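Local atomic coordinates of LpxE (Aquifex aeolicus, PDB entry 6EBU), a protein that probably removes the 1-phosphate group from lipid A, as a membrane-embedded hydrolase of the PAP2 superfamily. Residues Val154-Gly157 / Ala158-Ile162; Phe114-Ala117 / Thr118-His122. The protein carries 1 engineered substitution. One frame throughout, in Å; residues are numbered along the deposited sequence.

In the fold
From the N terminus, the chain first reaches interaction 2, on helix 108-121, then runs through helix 126-145 before interaction 1 opens on helix 151-170. Each contact joins residues about one turn apart within its own helix, so neither closes a long loop; the two follow in series, without nesting or crossing. In space they meet, because the two helices pack against each other. G161, having no side chain, brings its CA to 3.1 Å from T115 OG1 in a packing contact, and the CB of A158 lies 3.5 Å from CE1 of F114. Small residues on helix 151-170 thus allow a close approach between two helices of the PAP2 region, with I162 completing the packing beside F114 and T118.

Interaction 1 of 2, residues Val154-Gly157 / Ala158-Ile162; sequences VFVG and ALIGI. With BOG (octyl beta-D-glucopyranoside), chain D.
I160 folds back over the turn that precedes it and meets V156, one helical turn earlier. Its CB stands 3.6 Å from the carbonyl oxygen of V156 and lies equally near that of G157. The next atom, CG1, is beside the backbone N (chi1 -65°), a torsion that brings it to 3.2 Å from V156 O. The chain then extends (chi2 171°), and the terminal CD1 arrives 4.0 Å from V156 CG1, the two side chains crossing obliquely. Two beta-branched side chains one turn apart form an apolar strip, although E71 of helix 61-82 also lies against I160.

The backbone that carries these side chains is regular alpha helix. I160 N donates to V156 O over 2.8 Å with an N-H...O angle of 161°, and A158, L159 and G161 bond in the same way to V154, F155 and G157. F155 and L159 touch more loosely on another flank, where both are exposed, as suits large apolar residues of a predicted transmembrane helix.

The O1 and octyl chain of a bound octyl glucoside run beside this part of the helix: O1 approaches CE1 of the F155 ring obliquely at 3.5 Å, while the alkyl chain passes A158 CB, 3.7 Å from C2', and continues to V154, whose CG2 is 3.9 Å from C6'. The short side chain of A158 permits the alkyl chain to come close to the helix.

Among the neighbouring helices, I160 also faces L74 and L78 of helix 61-82, V154 reaches T110 of helix 108-121 and R143 and I144 of helix 126-145, and V156 packs on the loop residues F105 and P106.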
ATOM      1  N   VAL A 154       4.201  -3.096  -4.800  1.00 44.72           N
ATOM      2  CA  VAL A 154       3.213  -3.414  -3.776  1.00 41.39           C
ATOM      3  C   VAL A 154       3.670  -4.592  -2.922  1.00 37.65           C
ATOM      4  O   VAL A 154       3.304  -4.685  -1.746  1.00 46.38           O
ATOM      5  CB  VAL A 154       1.834  -3.668  -4.411  1.00 43.22           C
ATOM      6  CG1 VAL A 154       1.498  -2.563  -5.402  1.00 41.24           C
ATOM      7  CG2 VAL A 154       1.784  -5.028  -5.080  1.00 51.73           C
ATOM      8  N   PHE A 155       4.481  -5.496  -3.477  1.00 41.78           N
ATOM      9  CA  PHE A 155       4.998  -6.598  -2.675  1.00 40.13           C
ATOM     10  C   PHE A 155       6.000  -6.095  -1.645  1.00 32.88           C
ATOM     11  O   PHE A 155       5.933  -6.464  -0.467  1.00 42.31           O
ATOM     12  CB  PHE A 155       5.636  -7.656  -3.575  1.00 51.20           C
ATOM     13  CG  PHE A 155       6.222  -8.815  -2.819  1.00 56.35           C
ATOM     14  CD1 PHE A 155       5.401  -9.797  -2.284  1.00 71.15           C
ATOM     15  CD2 PHE A 155       7.591  -8.919  -2.634  1.00 57.24           C
ATOM     16  CE1 PHE A 155       5.937 -10.864  -1.583  1.00 71.15           C
ATOM     17  CE2 PHE A 155       8.133  -9.982  -1.934  1.00 63.78           C
ATOM     18  CZ  PHE A 155       7.305 -10.956  -1.409  1.00 71.22           C
ATOM     19  N   VAL A 156       6.937  -5.247  -2.070  1.00 44.88           N
ATOM     20  CA  VAL A 156       7.907  -4.687  -1.136  1.00 38.89           C
ATOM     21  C   VAL A 156       7.223  -3.717  -0.181  1.00 39.96           C
ATOM     22  O   VAL A 156       7.534  -3.681   1.016  1.00 38.63           O
ATOM     23  CB  VAL A 156       9.063  -4.022  -1.906  1.00 47.72           C
ATOM     24  CG1 VAL A 156       9.973  -3.260  -0.956  1.00 40.14           C
ATOM     25  CG2 VAL A 156       9.852  -5.072  -2.677  1.00 39.28           C
ATOM     26  N   GLY A 157       6.274  -2.928  -0.689  1.00 38.41           N
ATOM     27  CA  GLY A 157       5.511  -2.052   0.187  1.00 31.92           C
ATOM     28  C   GLY A 157       4.785  -2.818   1.275  1.00 35.25           C
ATOM     29  O   GLY A 157       4.837  -2.451   2.452  1.00 34.56           O
ATOM     30  N   ALA A 158       4.105  -3.904   0.897  1.00 39.08           N
ATOM     31  CA  ALA A 158       3.481  -4.768   1.894  1.00 37.31           C
ATOM     32  C   ALA A 158       4.517  -5.320   2.865  1.00 39.81           C
ATOM     33  O   ALA A 158       4.276  -5.377   4.077  1.00 40.16           O
ATOM     34  CB  ALA A 158       2.730  -5.909   1.209  1.00 36.02           C
ATOM     35  N   LEU A 159       5.678  -5.725   2.347  1.00 36.69           N
ATOM     36  CA  LEU A 159       6.741  -6.236   3.206  1.00 37.34           C
ATOM     37  C   LEU A 159       7.182  -5.184   4.216  1.00 37.42           C
ATOM     38  O   LEU A 159       7.338  -5.477   5.407  1.00 40.92           O
ATOM     39  CB  LEU A 159       7.923  -6.691   2.347  1.00 50.95           C
ATOM     40  CG  LEU A 159       8.793  -7.817   2.900  1.00 54.80           C
ATOM     41  CD1 LEU A 159       8.163  -9.167   2.594  1.00 62.33           C
ATOM     42  CD2 LEU A 159      10.201  -7.728   2.329  1.00 64.25           C
ATOM     43  N   ILE A 160       7.380  -3.947   3.755  1.00 34.77           N
ATOM     44  CA  ILE A 160       7.780  -2.865   4.652  1.00 41.55           C
ATOM     45  C   ILE A 160       6.726  -2.651   5.731  1.00 37.55           C
ATOM     46  O   ILE A 160       7.043  -2.519   6.919  1.00 39.73           O
ATOM     47  CB  ILE A 160       8.038  -1.574   3.853  1.00 47.67           C
ATOM     48  CG1 ILE A 160       9.234  -1.756   2.916  1.00 36.45           C
ATOM     49  CG2 ILE A 160       8.259  -0.396   4.791  1.00 50.06           C
ATOM     50  CD1 ILE A 160       9.412  -0.618   1.941  1.00 48.81           C
ATOM     51  N   GLY A 161       5.453  -2.626   5.333  1.00 40.03           N
ATOM     52  CA  GLY A 161       4.391  -2.396   6.299  1.00 34.77           C
ATOM     53  C   GLY A 161       4.310  -3.474   7.362  1.00 38.59           C
ATOM     54  O   GLY A 161       4.165  -3.178   8.550  1.00 39.38           O
ATOM     55  N   ILE A 162       4.402  -4.739   6.952  1.00 34.74           N
ATOM     56  CA  ILE A 162       4.340  -5.835   7.917  1.00 41.11           C
ATOM     57  C   ILE A 162       5.531  -5.779   8.868  1.00 36.95           C
ATOM     58  O   ILE A 162       5.378  -5.925  10.086  1.00 35.61           O
ATOM     59  CB  ILE A 162       4.262  -7.186   7.184  1.00 39.99           C
ATOM     60  CG1 ILE A 162       2.998  -7.245   6.324  1.00 40.50           C
ATOM     61  CG2 ILE A 162       4.283  -8.331   8.185  1.00 36.89           C
ATOM     62  CD1 ILE A 162       2.980  -8.395   5.336  1.00 43.39           C
TER
HETATM   63  O1  BOG D 203       3.528 -10.064   0.810  0.58 57.18           O
HETATM   64  C1' BOG D 203       2.132  -9.965   0.532  0.58 60.36           C
HETATM   65  C2' BOG D 203       1.910  -8.986  -0.643  0.58 56.60           C
HETATM   66  C3' BOG D 203       0.384  -8.703  -0.824  0.58 53.31           C
HETATM   67  C4' BOG D 203       0.195  -7.622  -1.923  0.58 48.14           C
HETATM   68  C5' BOG D 203      -1.210  -7.752  -2.546  0.58 47.39           C
HETATM   69  C6' BOG D 203      -1.175  -7.261  -4.007  0.58 47.15           C
HETATM   70  C7' BOG D 203      -1.746  -8.344  -4.920  0.58 51.10           C
HETATM   71  C8' BOG D 203      -2.035  -7.754  -6.301  0.58 45.33           C

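Interaction 2 of 2, residues Phe114-Ala117 / Thr118-His122; sequences FTIA and TVLSH
T118 turns its hydroxyl back to F114 one turn earlier, where OG1 donates to the carbonyl oxygen of F114 over 2.7 Å. The torsion accounts for this: OG1 stands beside the backbone N and opposite the carbonyl carbon (chi1 -65°), so it is carried back along the helix, while the methyl CG2 takes the position opposite N. The backbone N of T118 also donates to F114 O, at 2.9 Å, and the two donors reach that oxygen from opposite faces of its carbonyl plane.

S121 repeats the pattern near the end of the segment. With chi1 at -61°, its OG lies 2.6 Å from A117 O and donates to it, alongside the bond from S121 N, which is bent to 140° at the hydrogen. Serine and threonine suit such buried turns because a short side chain brings its hydroxyl straight to the helix backbone. T115 OG1 does likewise, bonding to A111 O.

The apolar pair lies on another flank. I116 CG2 and L120 CD1 meet at 3.9 Å, the two side chains side by side and pointing the same way, toward L49 of helix 46-56. Beta-branched V119 instead sets its CG2 3.4 Å from T115 O, and its side chain packs on P63 of helix 61-82.

A valine in place of T118 would probably leave F114 O with the backbone N-H as its remaining donor here and set a methyl group against a buried carbonyl oxygen. The chemistry therefore combines two kinds of surface on one helix: hydroxyls that give their hydrogen to their own backbone, and hydrocarbon side chains turned to neighbouring helices, a combination that lets polar residues lie buried within an apolar helix bundle.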
ATOM      1  N   PHE A 114      -0.680  -2.033   5.047  1.00 34.47           N
ATOM      2  CA  PHE A 114      -0.194  -3.220   5.741  1.00 37.15           C
ATOM      3  C   PHE A 114       0.374  -2.880   7.112  1.00 36.93           C
ATOM      4  O   PHE A 114       0.367  -3.730   8.008  1.00 41.06           O
ATOM      5  CB  PHE A 114       0.853  -3.943   4.889  1.00 41.96           C
ATOM      6  CG  PHE A 114       0.257  -4.904   3.898  1.00 38.16           C
ATOM      7  CD1 PHE A 114      -0.165  -4.462   2.654  1.00 28.26           C
ATOM      8  CD2 PHE A 114       0.097  -6.241   4.219  1.00 36.68           C
ATOM      9  CE1 PHE A 114      -0.725  -5.341   1.742  1.00 40.99           C
ATOM     10  CE2 PHE A 114      -0.462  -7.127   3.312  1.00 36.27           C
ATOM     11  CZ  PHE A 114      -0.873  -6.676   2.073  1.00 35.34           C
ATOM     12  N   THR A 115       0.858  -1.650   7.297  1.00 35.60           N
ATOM     13  CA  THR A 115       1.241  -1.198   8.631  1.00 36.23           C
ATOM     14  C   THR A 115       0.023  -1.105   9.539  1.00 33.13           C
ATOM     15  O   THR A 115       0.055  -1.546  10.694  1.00 39.63           O
ATOM     16  CB  THR A 115       1.940   0.158   8.547  1.00 40.87           C
ATOM     17  OG1 THR A 115       3.058   0.073   7.656  1.00 41.96           O
ATOM     18  CG2 THR A 115       2.419   0.584   9.908  1.00 35.42           C
ATOM     19  N   ILE A 116      -1.062  -0.521   9.029  1.00 37.78           N
ATOM     20  CA  ILE A 116      -2.306  -0.451   9.788  1.00 34.17           C
ATOM     21  C   ILE A 116      -2.802  -1.852  10.122  1.00 35.16           C
ATOM     22  O   ILE A 116      -3.135  -2.156  11.273  1.00 34.71           O
ATOM     23  CB  ILE A 116      -3.360   0.351   9.002  1.00 36.20           C
ATOM     24  CG1 ILE A 116      -2.930   1.814   8.879  1.00 29.53           C
ATOM     25  CG2 ILE A 116      -4.732   0.226   9.652  1.00 30.89           C
ATOM     26  CD1 ILE A 116      -3.769   2.624   7.910  1.00 25.44           C
ATOM     27  N   ALA A 117      -2.842  -2.732   9.118  1.00 30.26           N
ATOM     28  CA  ALA A 117      -3.379  -4.071   9.334  1.00 35.77           C
ATOM     29  C   ALA A 117      -2.512  -4.876  10.295  1.00 33.31           C
ATOM     30  O   ALA A 117      -3.032  -5.660  11.095  1.00 40.37           O
ATOM     31  CB  ALA A 117      -3.527  -4.802   8.000  1.00 30.68           C
ATOM     32  N   THR A 118      -1.190  -4.702  10.236  1.00 34.05           N
ATOM     33  CA  THR A 118      -0.308  -5.468  11.114  1.00 33.55           C
ATOM     34  C   THR A 118      -0.468  -5.039  12.569  1.00 36.92           C
ATOM     35  O   THR A 118      -0.604  -5.882  13.464  1.00 41.03           O
ATOM     36  CB  THR A 118       1.147  -5.315  10.660  1.00 40.85           C
ATOM     37  OG1 THR A 118       1.312  -5.905   9.364  1.00 35.92           O
ATOM     38  CG2 THR A 118       2.094  -5.989  11.639  1.00 35.57           C
ATOM     39  N   VAL A 119      -0.471  -3.728  12.825  1.00 36.31           N
ATOM     40  CA  VAL A 119      -0.527  -3.239  14.200  1.00 30.47           C
ATOM     41  C   VAL A 119      -1.916  -3.449  14.794  1.00 38.47           C
ATOM     42  O   VAL A 119      -2.055  -3.796  15.973  1.00 38.25           O
ATOM     43  CB  VAL A 119      -0.104  -1.759  14.255  1.00 36.40           C
ATOM     44  CG1 VAL A 119      -0.310  -1.187  15.653  1.00 40.10           C
ATOM     45  CG2 VAL A 119       1.346  -1.608  13.818  1.00 37.27           C
ATOM     46  N   LEU A 120      -2.964  -3.254  13.995  1.00 32.56           N
ATOM     47  CA  LEU A 120      -4.315  -3.337  14.536  1.00 37.91           C
ATOM     48  C   LEU A 120      -4.840  -4.765  14.621  1.00 43.07           C
ATOM     49  O   LEU A 120      -5.789  -5.010  15.370  1.00 45.41           O
ATOM     50  CB  LEU A 120      -5.271  -2.476  13.707  1.00 34.42           C
ATOM     51  CG  LEU A 120      -4.991  -0.969  13.724  1.00 44.55           C
ATOM     52  CD1 LEU A 120      -6.206  -0.185  13.256  1.00 26.64           C
ATOM     53  CD2 LEU A 120      -4.551  -0.507  15.110  1.00 38.34           C
ATOM     54  N   SER A 121      -4.251  -5.710  13.884  1.00 39.15           N
ATOM     55  CA  SER A 121      -4.655  -7.107  14.007  1.00 40.99           C
ATOM     56  C   SER A 121      -4.083  -7.781  15.247  1.00 44.37           C
ATOM     57  O   SER A 121      -4.591  -8.831  15.652  1.00 41.11           O
ATOM     58  CB  SER A 121      -4.226  -7.907  12.773  1.00 37.26           C
ATOM     59  OG  SER A 121      -4.829  -7.404  11.596  1.00 45.47           O
ATOM     60  N   HIS A 122      -3.045  -7.206  15.850  1.00 42.59           N
ATOM     61  CA  HIS A 122      -2.351  -7.861  16.950  1.00 47.72           C
ATOM     62  C   HIS A 122      -3.271  -8.033  18.153  1.00 48.96           C
ATOM     63  O   HIS A 122      -3.879  -7.072  18.632  1.00 53.20           O
ATOM     64  CB  HIS A 122      -1.116  -7.052  17.343  1.00 48.57           C
ATOM     65  CG  HIS A 122      -0.280  -7.701  18.402  1.00 53.03           C
ATOM     66  ND1 HIS A 122      -0.549  -7.568  19.747  1.00 50.21           N
ATOM     67  CD2 HIS A 122       0.820  -8.486  18.312  1.00 44.02           C
ATOM     68  CE1 HIS A 122       0.350  -8.244  20.442  1.00 53.11           C
ATOM     69  NE2 HIS A 122       1.191  -8.809  19.595  1.00 54.25           N
TER